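Guanine nucleotide exchange factor p115rhogef (Homo sapiens, PDB 1IAP) probably binds activated G-alpha subunits of the G12/13 class through this N-terminal RGS-like domain and, as a RhoGEF, promotes nucleotide exchange on Rho. Local coordinates at residues R150-E154 / M185-R191; A16-A20 / L131-E135; A20-H24 / M124-E128; P31-C36 / V68-P72; L35-A40 / F58-F62. All blocks are in the same frame, centred on the assembly; numbering follows the deposited sequence.

All five contacts lie in one all-helical RGS-like domain. Interactions 2 and 3 share Ala20 and sit on successive turns of helix 15-28, their centres about 9 Å apart. Interactions 4 and 5 share Leu35 and Cys36 on helix 32-43, with centres about 7 Å apart. Between these two pairs the centres of the contacts are about 18 to 24 Å apart, bridged by Leu22 packing on Leu34, Leu35 and Leu38. Along the chain, interactions 4 and 5 close within the long span that 2 and 3 bring together, while interaction 1 follows near the C-terminal end and touches interaction 2 through Met185 and Ala153. The consecutive helices 15-28 and 32-43, packed through Leu22, thus join the two groups.

Interaction 1 (R150-E154 / M185-R191); sequences RHVAE and MRHLGVR
A Schellman motif closes helix 171-187, and the turn it makes sets Leu188, Val190 and Arg191 against Arg150, Ala153 and Glu154 of helix 142-162. Gly189, with positive phi, is the C-prime residue: its N returns to Arg186 O, and Val190 N returns to Met185 O at 2.9 Å. Leu188 N reaches Met185 O from the opposite face of the carbonyl plane, giving that oxygen two donors.

The same turn presents Leu188 O to Arg150 NE at 3.2 Å. This bond is moderately bent (144° at the hydrogen), but the oxygen lies in the guanidinium plane, and NE in the carbonyl plane. Arg150 gets there by running extended from CG to NE.

Glu154 OE2 has two partners. Arg191 N donates to it at 3.1 Å and 153°, arriving from above the carboxylate plane. Arg191 NH1 forms a salt bridge with OE2 at 3.5 Å, but the carboxylate and guanidinium planes stand 71° apart and the arginine is poorly ordered, so the backbone bond is the firmer evidence. A water donates to both Glu154 O and Arg191 O, adding a second bridge.

Alongside these polar links Val190 packs by both branches: CG1 lies 3.4 Å from Glu154 CG, the two chains sliding past each other, and CG2 lies 4.0 Å from Ala153 CB. Ala153 and Met185 also touch helix 15-28, at Pro15 and at Leu18 and Met19 respectively. The geometry is that of a glycine-based Schellman C-cap whose following residues dock on a neighbouring helix.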
# COMPACT_ATOMS: atom_id res chain seq x y z
N ARG A 150 -13.27 -3.60 -8.38
CA ARG A 150 -13.52 -3.64 -6.94
C ARG A 150 -14.09 -4.98 -6.49
O ARG A 150 -13.79 -5.45 -5.40
CB ARG A 150 -14.48 -2.52 -6.51
CG ARG A 150 -14.00 -1.13 -6.82
CD ARG A 150 -14.93 -0.09 -6.21
NE ARG A 150 -14.65 1.25 -6.72
CZ ARG A 150 -15.38 1.85 -7.66
NH1 ARG A 150 -16.44 1.24 -8.17
NH2 ARG A 150 -15.04 3.06 -8.09
N HIS A 151 -14.90 -5.60 -7.34
CA HIS A 151 -15.50 -6.90 -7.01
C HIS A 151 -14.41 -7.96 -6.88
O HIS A 151 -14.38 -8.72 -5.91
CB HIS A 151 -16.50 -7.32 -8.09
CG HIS A 151 -17.24 -8.59 -7.78
ND1 HIS A 151 -16.92 -9.80 -8.37
CD2 HIS A 151 -18.27 -8.84 -6.94
CE1 HIS A 151 -17.73 -10.73 -7.91
NE2 HIS A 151 -18.56 -10.18 -7.04
N VAL A 152 -13.52 -8.00 -7.87
CA VAL A 152 -12.41 -8.95 -7.90
C VAL A 152 -11.48 -8.72 -6.72
O VAL A 152 -11.08 -9.66 -6.03
CB VAL A 152 -11.63 -8.82 -9.23
CG1 VAL A 152 -10.30 -9.61 -9.17
CG2 VAL A 152 -12.49 -9.32 -10.38
N ALA A 153 -11.12 -7.46 -6.49
CA ALA A 153 -10.24 -7.10 -5.39
C ALA A 153 -10.80 -7.56 -4.05
O ALA A 153 -10.06 -8.03 -3.19
CB ALA A 153 -9.99 -5.60 -5.37
N GLU A 154 -12.11 -7.45 -3.87
CA GLU A 154 -12.75 -7.87 -2.63
C GLU A 154 -12.51 -9.36 -2.38
O GLU A 154 -12.14 -9.77 -1.27
CB GLU A 154 -14.25 -7.57 -2.66
CG GLU A 154 -14.55 -6.09 -2.53
CD GLU A 154 -16.00 -5.72 -2.80
OE1 GLU A 154 -16.84 -6.63 -2.98
OE2 GLU A 154 -16.29 -4.50 -2.83
N MET A 185 -7.56 -0.37 0.75
CA MET A 185 -8.57 -0.91 -0.16
C MET A 185 -9.90 -0.20 0.06
O MET A 185 -10.63 0.08 -0.89
CB MET A 185 -8.72 -2.42 0.05
CG MET A 185 -7.64 -3.26 -0.64
SD MET A 185 -7.69 -3.09 -2.47
CE MET A 185 -5.92 -2.97 -2.84
N ARG A 186 -10.21 0.10 1.31
CA ARG A 186 -11.44 0.80 1.67
C ARG A 186 -11.43 2.18 1.00
O ARG A 186 -12.47 2.68 0.57
CB ARG A 186 -11.49 0.95 3.19
CG ARG A 186 -12.84 1.27 3.78
CD ARG A 186 -12.78 1.08 5.28
NE ARG A 186 -12.34 -0.27 5.62
CZ ARG A 186 -11.39 -0.56 6.51
NH1 ARG A 186 -10.76 0.41 7.17
NH2 ARG A 186 -11.05 -1.82 6.72
N HIS A 187 -10.23 2.75 0.86
CA HIS A 187 -10.03 4.04 0.22
C HIS A 187 -10.34 3.96 -1.28
O HIS A 187 -10.71 4.95 -1.90
CB HIS A 187 -8.58 4.50 0.44
CG HIS A 187 -8.25 5.81 -0.20
ND1 HIS A 187 -7.54 5.91 -1.38
CD2 HIS A 187 -8.53 7.08 0.18
CE1 HIS A 187 -7.39 7.18 -1.69
NE2 HIS A 187 -7.98 7.92 -0.76
N LEU A 188 -10.17 2.77 -1.85
CA LEU A 188 -10.45 2.56 -3.27
C LEU A 188 -11.89 2.10 -3.49
O LEU A 188 -12.28 1.76 -4.60
CB LEU A 188 -9.48 1.53 -3.86
CG LEU A 188 -7.99 1.85 -3.82
CD1 LEU A 188 -7.20 0.71 -4.45
CD2 LEU A 188 -7.71 3.17 -4.55
N GLY A 189 -12.68 2.07 -2.41
CA GLY A 189 -14.07 1.66 -2.52
C GLY A 189 -14.26 0.15 -2.40
O GLY A 189 -15.36 -0.36 -2.60
N VAL A 190 -13.18 -0.55 -2.07
CA VAL A 190 -13.23 -2.00 -1.93
C VAL A 190 -13.72 -2.37 -0.54
O VAL A 190 -13.06 -2.09 0.47
CB VAL A 190 -11.84 -2.63 -2.20
CG1 VAL A 190 -11.87 -4.14 -1.95
CG2 VAL A 190 -11.42 -2.35 -3.63
N ARG A 191 -14.90 -2.98 -0.49
CA ARG A 191 -15.52 -3.38 0.76
C ARG A 191 -14.77 -4.51 1.45
O ARG A 191 -14.38 -5.49 0.81
CB ARG A 191 -16.98 -3.78 0.53
CG ARG A 191 -17.80 -2.71 -0.16
CD ARG A 191 -19.22 -3.16 -0.42
NE ARG A 191 -19.93 -2.22 -1.28
CZ ARG A 191 -20.08 -2.37 -2.60
NH1 ARG A 191 -19.57 -3.44 -3.21
NH2 ARG A 191 -20.73 -1.46 -3.30
O HOH W 1 -12.97 -8.31 1.13

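Interaction 2 (A16-A20 / L131-E135); sequences AHLMA and LAQLE
Around His17 and Leu131, whose CA atoms are 6.8 Å apart, helices 15-28 and 128-135 run nearly antiparallel: the N-to-C directions of the two short segments differ by 162° and their axes approach to 11.3 Å. Leu131 and Leu134 of one helix fill the gap against Ala16, Ala20 and the imidazole of His17 on the other.

Leu131 touches three residues, by its branch carbon and both methyls. Its CG lies over one face of the His17 ring, 3.9 Å from the centroid and 22° off the normal, a CH-pi contact displaced toward the rim. Its CD2 meets Ala20 CB at 4.0 Å, while CD1 turns to the other alanine, 4.3 Å from Ala16 CB. The ring is brought across to the leucine because His17 CG is anti to its carbonyl carbon (chi1 -60°).

One turn further on, Leu134 CD1 touches Ala16 CB at 3.6 Å, and its side chain slides past the histidine in the opposite direction. No hydrogen bond joins the segments, and all five touching residues are buried.

Other faces of helix 15-28 are engaged as well: Ala16 reaches Val152 of helix 142-162, Leu18 packs on Tyr184 of helix 171-187, and Met19 touches both of those helices.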
# COMPACT_ATOMS: atom_id res chain seq x y z
N ALA A 16 -7.67 -4.58 -8.06
CA ALA A 16 -7.41 -6.00 -8.30
C ALA A 16 -5.92 -6.23 -8.58
O ALA A 16 -5.31 -7.14 -8.02
CB ALA A 16 -8.25 -6.51 -9.46
N HIS A 17 -5.36 -5.41 -9.45
CA HIS A 17 -3.95 -5.51 -9.80
C HIS A 17 -3.09 -5.24 -8.58
O HIS A 17 -2.13 -5.97 -8.32
CB HIS A 17 -3.62 -4.57 -10.96
CG HIS A 17 -4.42 -4.88 -12.20
ND1 HIS A 17 -3.87 -5.46 -13.32
CD2 HIS A 17 -5.75 -4.80 -12.43
CE1 HIS A 17 -4.82 -5.73 -14.19
NE2 HIS A 17 -5.98 -5.34 -13.67
N LEU A 18 -3.51 -4.28 -7.76
CA LEU A 18 -2.79 -3.94 -6.54
C LEU A 18 -2.83 -5.10 -5.54
O LEU A 18 -1.82 -5.40 -4.91
CB LEU A 18 -3.36 -2.66 -5.92
CG LEU A 18 -2.59 -2.10 -4.72
CD1 LEU A 18 -1.13 -1.85 -5.10
CD2 LEU A 18 -3.25 -0.81 -4.26
N MET A 19 -3.98 -5.76 -5.39
CA MET A 19 -4.10 -6.90 -4.48
C MET A 19 -3.13 -8.03 -4.87
O MET A 19 -2.56 -8.67 -4.00
CB MET A 19 -5.53 -7.45 -4.44
CG MET A 19 -6.48 -6.70 -3.51
SD MET A 19 -5.84 -6.56 -1.81
CE MET A 19 -5.46 -8.26 -1.43
N ALA A 20 -2.98 -8.29 -6.17
CA ALA A 20 -2.08 -9.34 -6.63
C ALA A 20 -0.65 -8.96 -6.25
O ALA A 20 0.10 -9.79 -5.73
CB ALA A 20 -2.20 -9.52 -8.16
N LEU A 131 -6.83 -11.40 -13.27
CA LEU A 131 -6.33 -10.24 -14.01
C LEU A 131 -6.55 -10.43 -15.51
O LEU A 131 -6.84 -9.47 -16.23
CB LEU A 131 -4.83 -10.06 -13.73
CG LEU A 131 -4.42 -9.10 -12.61
CD1 LEU A 131 -5.46 -9.03 -11.50
CD2 LEU A 131 -3.04 -9.49 -12.10
N ALA A 132 -6.39 -11.66 -15.98
CA ALA A 132 -6.59 -11.99 -17.39
C ALA A 132 -8.06 -11.79 -17.74
O ALA A 132 -8.38 -11.20 -18.77
CB ALA A 132 -6.20 -13.43 -17.67
N GLN A 133 -8.94 -12.30 -16.90
CA GLN A 133 -10.37 -12.17 -17.14
C GLN A 133 -10.84 -10.72 -17.18
O GLN A 133 -11.76 -10.39 -17.94
CB GLN A 133 -11.16 -12.98 -16.12
CG GLN A 133 -11.06 -14.49 -16.35
CD GLN A 133 -11.64 -15.30 -15.22
OE1 GLN A 133 -12.31 -16.30 -15.44
NE2 GLN A 133 -11.37 -14.87 -13.99
N LEU A 134 -10.21 -9.86 -16.39
CA LEU A 134 -10.57 -8.45 -16.38
C LEU A 134 -10.24 -7.78 -17.72
O LEU A 134 -10.91 -6.82 -18.12
CB LEU A 134 -9.84 -7.71 -15.24
CG LEU A 134 -10.46 -7.79 -13.85
CD1 LEU A 134 -9.49 -7.28 -12.77
CD2 LEU A 134 -11.75 -6.99 -13.84
N GLU A 135 -9.21 -8.28 -18.40
CA GLU A 135 -8.78 -7.73 -19.68
C GLU A 135 -9.90 -7.73 -20.71
O GLU A 135 -9.95 -6.88 -21.58
CB GLU A 135 -7.61 -8.54 -20.27
CG GLU A 135 -6.34 -8.54 -19.44
CD GLU A 135 -5.19 -9.26 -20.12
OE1 GLU A 135 -4.04 -9.17 -19.63
OE2 GLU A 135 -5.41 -9.92 -21.16

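Interaction 3 (A20-H24 / M124-E128); sequences ALLQH and MTPWE
The Trp127 ring meets helix 15-28 by its edge: the end of the Gln23 side chain and Ala20 CA both lie at the indole edge, near its plane, with Ala20 CA 4.3 Å from Trp127 CD1. The amide and indole planes are 85° apart, so the two groups cross rather than stack. The His24 ring, by contrast, receives Thr125 over one face, with CG2 lying 4.2 Å from His24 ND1. Trp127 holds the N-cap position of helix 128-135, and the contact docks the loop leading into that helix onto helix 15-28 of the all-helical RGS-like domain.

Pro126 fills the middle. Its ring slides past Gln23 in the opposite direction, CG being 4.1 Å from Gln23 CG, and the same CG lies 3.7 Å from Ala20 O. Gln23 extends fully, its CG anti to the backbone N (chi1 178°), which carries the amide out to the indole edge.

Outside partners fix the rings further. His24 NE2 hydrogen-bonds Asp115 OD1 while its ring meets Phe116 edge-to-face, and Trp127 pairs in the same manner with His159 of helix 142-162. Where the loop backbone comes in beside the helix, Pro126 O rests 3.6 Å from Ala20 CB.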
# COMPACT_ATOMS: atom_id res chain seq x y z
N ALA A 20 -2.98 -8.29 -6.17
CA ALA A 20 -2.08 -9.34 -6.63
C ALA A 20 -0.65 -8.96 -6.25
O ALA A 20 0.10 -9.79 -5.73
CB ALA A 20 -2.20 -9.52 -8.16
N LEU A 21 -0.30 -7.70 -6.47
CA LEU A 21 1.03 -7.19 -6.14
C LEU A 21 1.26 -7.30 -4.64
O LEU A 21 2.33 -7.74 -4.20
CB LEU A 21 1.16 -5.74 -6.59
CG LEU A 21 2.42 -4.98 -6.15
CD1 LEU A 21 3.66 -5.61 -6.77
CD2 LEU A 21 2.30 -3.51 -6.56
N LEU A 22 0.26 -6.90 -3.85
CA LEU A 22 0.35 -6.95 -2.40
C LEU A 22 0.59 -8.36 -1.91
O LEU A 22 1.43 -8.58 -1.04
CB LEU A 22 -0.93 -6.39 -1.76
CG LEU A 22 -0.98 -4.99 -1.12
CD1 LEU A 22 0.37 -4.30 -1.12
CD2 LEU A 22 -2.02 -4.14 -1.81
N GLN A 23 -0.16 -9.33 -2.43
CA GLN A 23 0.01 -10.72 -2.01
C GLN A 23 1.42 -11.19 -2.32
O GLN A 23 2.04 -11.88 -1.51
CB GLN A 23 -1.01 -11.65 -2.66
CG GLN A 23 -0.80 -13.11 -2.26
CD GLN A 23 -1.91 -14.02 -2.70
OE1 GLN A 23 -1.68 -15.17 -3.08
NE2 GLN A 23 -3.14 -13.53 -2.63
N HIS A 24 1.93 -10.81 -3.49
CA HIS A 24 3.28 -11.18 -3.90
C HIS A 24 4.29 -10.61 -2.90
O HIS A 24 5.04 -11.36 -2.27
CB HIS A 24 3.56 -10.63 -5.30
CG HIS A 24 4.93 -10.96 -5.82
ND1 HIS A 24 5.30 -12.24 -6.20
CD2 HIS A 24 6.01 -10.18 -6.05
CE1 HIS A 24 6.54 -12.23 -6.63
NE2 HIS A 24 7.00 -10.99 -6.56
N MET A 124 4.62 -16.79 -12.37
CA MET A 124 4.95 -16.95 -10.96
C MET A 124 4.33 -15.91 -10.03
O MET A 124 4.85 -15.65 -8.95
CB MET A 124 6.47 -17.03 -10.78
CG MET A 124 7.08 -18.28 -11.38
SD MET A 124 8.88 -18.24 -11.46
CE MET A 124 9.30 -18.79 -9.80
N THR A 125 3.21 -15.33 -10.45
CA THR A 125 2.51 -14.35 -9.62
C THR A 125 1.06 -14.79 -9.42
O THR A 125 0.46 -15.40 -10.32
CB THR A 125 2.55 -12.92 -10.21
OG1 THR A 125 2.06 -12.94 -11.56
CG2 THR A 125 3.98 -12.38 -10.18
N PRO A 126 0.50 -14.52 -8.24
CA PRO A 126 -0.87 -14.89 -7.90
C PRO A 126 -1.97 -14.14 -8.63
O PRO A 126 -1.78 -13.01 -9.09
CB PRO A 126 -0.93 -14.62 -6.40
CG PRO A 126 -0.01 -13.44 -6.24
CD PRO A 126 1.16 -13.87 -7.09
N TRP A 127 -3.12 -14.80 -8.74
CA TRP A 127 -4.31 -14.22 -9.35
C TRP A 127 -4.22 -13.78 -10.81
O TRP A 127 -4.97 -12.90 -11.23
CB TRP A 127 -4.78 -13.05 -8.48
CG TRP A 127 -5.00 -13.44 -7.06
CD1 TRP A 127 -4.31 -13.00 -5.97
CD2 TRP A 127 -5.98 -14.36 -6.57
NE1 TRP A 127 -4.79 -13.59 -4.83
CE2 TRP A 127 -5.82 -14.42 -5.16
CE3 TRP A 127 -6.98 -15.13 -7.17
CZ2 TRP A 127 -6.63 -15.23 -4.36
CZ3 TRP A 127 -7.79 -15.93 -6.37
CH2 TRP A 127 -7.61 -15.97 -4.98
N GLU A 128 -3.33 -14.39 -11.58
CA GLU A 128 -3.19 -14.04 -12.98
C GLU A 128 -4.46 -14.34 -13.77
O GLU A 128 -4.81 -13.62 -14.71
CB GLU A 128 -1.97 -14.73 -13.60
CG GLU A 128 -1.57 -14.24 -14.99
CD GLU A 128 -1.37 -12.72 -15.08
OE1 GLU A 128 -0.86 -12.11 -14.12
OE2 GLU A 128 -1.73 -12.14 -16.13

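Interaction 4 (P31-C36 / V68-P72); sequences PGPLLC and VLRVP
This is a buried apolar contact in which Leu69 and Val71, in the loop between helices 48-63 and 75-81, pack on the first turn of helix 32-43 around Gly32. The backbones come very close: Gly32 CA and Leu69 CA are 4.8 Å apart, and Gly32 CA lies 3.9 Å from Leu69 O. Any side chain at Gly32 would point at the loop, into the place taken by Leu69 O and Val71 CG1, so the glycine permits this approach.

Val71 points at the helix and leads with CG1, which is anti to its carbonyl carbon (chi1 -59°). This methyl rests on the helix backbone, 3.4 Å from Gly32 C, and also meets Cys36 CB at 3.8 Å, one turn along. CG2 reaches the sulfur of the same cysteine, 4.2 Å from Cys36 SG.

Leu69 uses both its methyls. CD1 touches Leu35 CD1 at 4.0 Å, the two chains crossing at a slant, whereas CD2 lies 4.2 Å from Pro31 CG, those side chains crossing at about a right angle.

No hydrogen bond crosses between the segments; the loop is tied instead by a backbone bond between Val71 and Phe62 of helix 48-63. Within the all-helical RGS-like domain, this is apolar loop docking on a helix N-terminal turn, with glycine at the closest approach.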
# COMPACT_ATOMS: atom_id res chain seq x y z
N PRO A 31 6.73 -5.96 3.46
CA PRO A 31 5.57 -5.18 3.03
C PRO A 31 5.56 -3.71 3.43
O PRO A 31 4.86 -2.91 2.81
CB PRO A 31 4.41 -5.93 3.67
CG PRO A 31 5.00 -6.39 4.96
CD PRO A 31 6.35 -6.91 4.53
N GLY A 32 6.33 -3.36 4.45
CA GLY A 32 6.38 -1.98 4.94
C GLY A 32 6.48 -0.87 3.92
O GLY A 32 5.59 -0.01 3.85
N PRO A 33 7.54 -0.85 3.09
CA PRO A 33 7.76 0.17 2.06
C PRO A 33 6.59 0.44 1.12
O PRO A 33 6.21 1.59 0.92
CB PRO A 33 8.98 -0.37 1.32
CG PRO A 33 9.75 -1.05 2.41
CD PRO A 33 8.66 -1.81 3.12
N LEU A 34 6.02 -0.61 0.55
CA LEU A 34 4.90 -0.45 -0.37
C LEU A 34 3.66 0.05 0.37
O LEU A 34 2.99 0.96 -0.10
CB LEU A 34 4.57 -1.77 -1.09
CG LEU A 34 3.39 -1.79 -2.07
CD1 LEU A 34 3.56 -0.75 -3.18
CD2 LEU A 34 3.25 -3.18 -2.67
N LEU A 35 3.38 -0.52 1.54
CA LEU A 35 2.22 -0.13 2.32
C LEU A 35 2.32 1.33 2.76
O LEU A 35 1.32 2.05 2.79
CB LEU A 35 2.06 -1.03 3.54
CG LEU A 35 1.73 -2.50 3.24
CD1 LEU A 35 1.77 -3.31 4.51
CD2 LEU A 35 0.37 -2.60 2.55
N CYS A 36 3.54 1.76 3.07
CA CYS A 36 3.81 3.12 3.49
C CYS A 36 3.48 4.10 2.36
O CYS A 36 2.80 5.11 2.57
CB CYS A 36 5.28 3.25 3.90
SG CYS A 36 5.81 4.91 4.32
N VAL A 68 5.82 -2.28 13.83
CA VAL A 68 5.99 -3.59 13.21
C VAL A 68 6.31 -3.47 11.72
O VAL A 68 7.04 -4.28 11.17
CB VAL A 68 4.71 -4.45 13.34
CG1 VAL A 68 5.07 -5.92 13.25
CG2 VAL A 68 3.98 -4.13 14.63
N LEU A 69 5.77 -2.43 11.10
CA LEU A 69 5.98 -2.19 9.67
C LEU A 69 6.94 -1.02 9.44
O LEU A 69 6.87 -0.36 8.40
CB LEU A 69 4.64 -1.91 8.98
CG LEU A 69 3.53 -2.96 9.03
CD1 LEU A 69 2.31 -2.41 8.32
CD2 LEU A 69 3.98 -4.27 8.39
N ARG A 70 7.85 -0.81 10.38
CA ARG A 70 8.80 0.29 10.27
C ARG A 70 9.59 0.24 8.98
O ARG A 70 10.14 -0.80 8.61
CB ARG A 70 9.76 0.31 11.46
CG ARG A 70 10.59 1.59 11.54
CD ARG A 70 11.41 1.64 12.83
NE ARG A 70 11.75 3.02 13.18
CZ ARG A 70 12.97 3.54 13.09
NH1 ARG A 70 13.99 2.81 12.65
NH2 ARG A 70 13.16 4.82 13.41
N VAL A 71 9.60 1.37 8.28
CA VAL A 71 10.33 1.50 7.03
C VAL A 71 11.61 2.29 7.34
O VAL A 71 11.68 2.98 8.35
CB VAL A 71 9.51 2.27 5.96
CG1 VAL A 71 8.20 1.54 5.66
CG2 VAL A 71 9.24 3.70 6.41
N PRO A 72 12.65 2.14 6.51
CA PRO A 72 13.89 2.88 6.75
C PRO A 72 13.61 4.38 6.60
O PRO A 72 13.28 4.87 5.51
CB PRO A 72 14.84 2.34 5.68
CG PRO A 72 13.92 1.85 4.59
CD PRO A 72 12.81 1.20 5.38

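Interaction 5 (L35-A40 / F58-F62); sequences LCCLHA and FYHSF
Phe62 and Phe58 of helix 48-63 approach helix 32-43 in different ways, Phe62 offering a ring face to Cys36 and Phe58 a ring edge. Cys36 CA sits 3.8 Å from the Phe62 centroid and only 6° off the normal, a CH-pi contact squarely over the ring. Ser61 CB covers the opposite face nearer the rim, so the phenyl is held flat between the cysteine backbone and its own neighbour.

The edge of Phe62 points at the face of the His39 ring. The centroids are 5.3 Å apart and the planes stand at 86°, an offset edge-to-face pair. His39 is itself anchored beyond the contact, its NE2 hydrogen-bonding Ala180 O. Further round the Phe62 ring, CE2 meets Leu35 CB at 3.8 Å.

Phe58, with CG anti to its backbone N, projects across the interface and brings CE1 to 3.3 Å from Cys36 O, the oxygen lying in the ring plane. The same CE1 touches Ala40 CB at 3.9 Å. Between the phenyl groups lies Cys36 SG, 4.4 Å from the Phe58 centroid and oblique to both rings, making a sulfur-aromatic contact with each.

The segments run antiparallel, their axes 175° apart at a closest approach of 10.9 Å, and Phe62 lies at the end of a wider pi-type turn. Helix 91-103 adds Val101 against Cys36 and Val98 and Val102 against Ala40, while helix 171-187 packs on Leu35 and His39, placing the pair in the interior of the helical bundle.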
# COMPACT_ATOMS: atom_id res chain seq x y z
N LEU A 35 3.38 -0.52 1.54
CA LEU A 35 2.22 -0.13 2.32
C LEU A 35 2.32 1.33 2.76
O LEU A 35 1.32 2.05 2.79
CB LEU A 35 2.06 -1.03 3.54
CG LEU A 35 1.73 -2.50 3.24
CD1 LEU A 35 1.77 -3.31 4.51
CD2 LEU A 35 0.37 -2.60 2.55
N CYS A 36 3.54 1.76 3.07
CA CYS A 36 3.81 3.12 3.49
C CYS A 36 3.48 4.10 2.36
O CYS A 36 2.80 5.11 2.57
CB CYS A 36 5.28 3.25 3.90
SG CYS A 36 5.81 4.91 4.32
N CYS A 37 3.93 3.78 1.15
CA CYS A 37 3.68 4.62 -0.02
C CYS A 37 2.19 4.75 -0.31
O CYS A 37 1.71 5.82 -0.67
CB CYS A 37 4.41 4.07 -1.25
SG CYS A 37 6.20 4.30 -1.25
N LEU A 38 1.46 3.65 -0.16
CA LEU A 38 0.02 3.66 -0.42
C LEU A 38 -0.71 4.53 0.60
O LEU A 38 -1.58 5.32 0.24
CB LEU A 38 -0.54 2.23 -0.40
CG LEU A 38 0.03 1.23 -1.42
CD1 LEU A 38 -0.62 -0.16 -1.23
CD2 LEU A 38 -0.20 1.73 -2.83
N HIS A 39 -0.34 4.41 1.87
CA HIS A 39 -0.98 5.20 2.92
C HIS A 39 -0.63 6.68 2.81
O HIS A 39 -1.43 7.54 3.17
CB HIS A 39 -0.60 4.67 4.30
CG HIS A 39 -1.31 3.41 4.68
ND1 HIS A 39 -1.56 3.05 5.98
CD2 HIS A 39 -1.84 2.42 3.91
CE1 HIS A 39 -2.19 1.89 6.01
NE2 HIS A 39 -2.38 1.49 4.76
N ALA A 40 0.56 6.97 2.29
CA ALA A 40 1.02 8.34 2.11
C ALA A 40 0.20 9.02 1.02
O ALA A 40 -0.12 10.20 1.11
CB ALA A 40 2.49 8.36 1.74
N PHE A 58 -0.02 7.02 10.52
CA PHE A 58 1.04 6.74 9.56
C PHE A 58 2.37 6.71 10.31
O PHE A 58 3.21 5.85 10.06
CB PHE A 58 1.04 7.82 8.48
CG PHE A 58 2.16 7.71 7.48
CD1 PHE A 58 1.98 7.01 6.29
CD2 PHE A 58 3.37 8.38 7.69
CE1 PHE A 58 2.99 6.96 5.33
CE2 PHE A 58 4.38 8.34 6.73
CZ PHE A 58 4.19 7.63 5.54
N TYR A 59 2.54 7.65 11.24
CA TYR A 59 3.75 7.72 12.05
C TYR A 59 3.89 6.46 12.89
O TYR A 59 4.93 5.79 12.86
CB TYR A 59 3.74 8.96 12.95
CG TYR A 59 4.82 8.97 14.00
CD1 TYR A 59 6.12 9.37 13.69
CD2 TYR A 59 4.56 8.54 15.30
CE1 TYR A 59 7.14 9.33 14.65
CE2 TYR A 59 5.56 8.49 16.26
CZ TYR A 59 6.85 8.89 15.93
OH TYR A 59 7.83 8.84 16.89
N HIS A 60 2.84 6.12 13.63
CA HIS A 60 2.87 4.95 14.50
C HIS A 60 3.03 3.62 13.77
O HIS A 60 3.61 2.68 14.31
CB HIS A 60 1.63 4.92 15.39
CG HIS A 60 1.61 6.01 16.43
ND1 HIS A 60 2.54 6.07 17.45
CD2 HIS A 60 0.81 7.09 16.57
CE1 HIS A 60 2.30 7.15 18.18
NE2 HIS A 60 1.26 7.78 17.67
N SER A 61 2.56 3.56 12.53
CA SER A 61 2.64 2.34 11.72
C SER A 61 3.95 2.14 10.96
O SER A 61 4.43 1.01 10.85
CB SER A 61 1.48 2.29 10.72
OG SER A 61 0.24 2.09 11.38
N PHE A 62 4.52 3.23 10.44
CA PHE A 62 5.73 3.11 9.62
C PHE A 62 6.99 3.83 10.05
O PHE A 62 8.08 3.47 9.58
CB PHE A 62 5.41 3.56 8.19
CG PHE A 62 4.18 2.92 7.60
CD1 PHE A 62 3.00 3.65 7.48
CD2 PHE A 62 4.20 1.60 7.18
CE1 PHE A 62 1.86 3.06 6.94
CE2 PHE A 62 3.07 1.00 6.65
CZ PHE A 62 1.89 1.73 6.53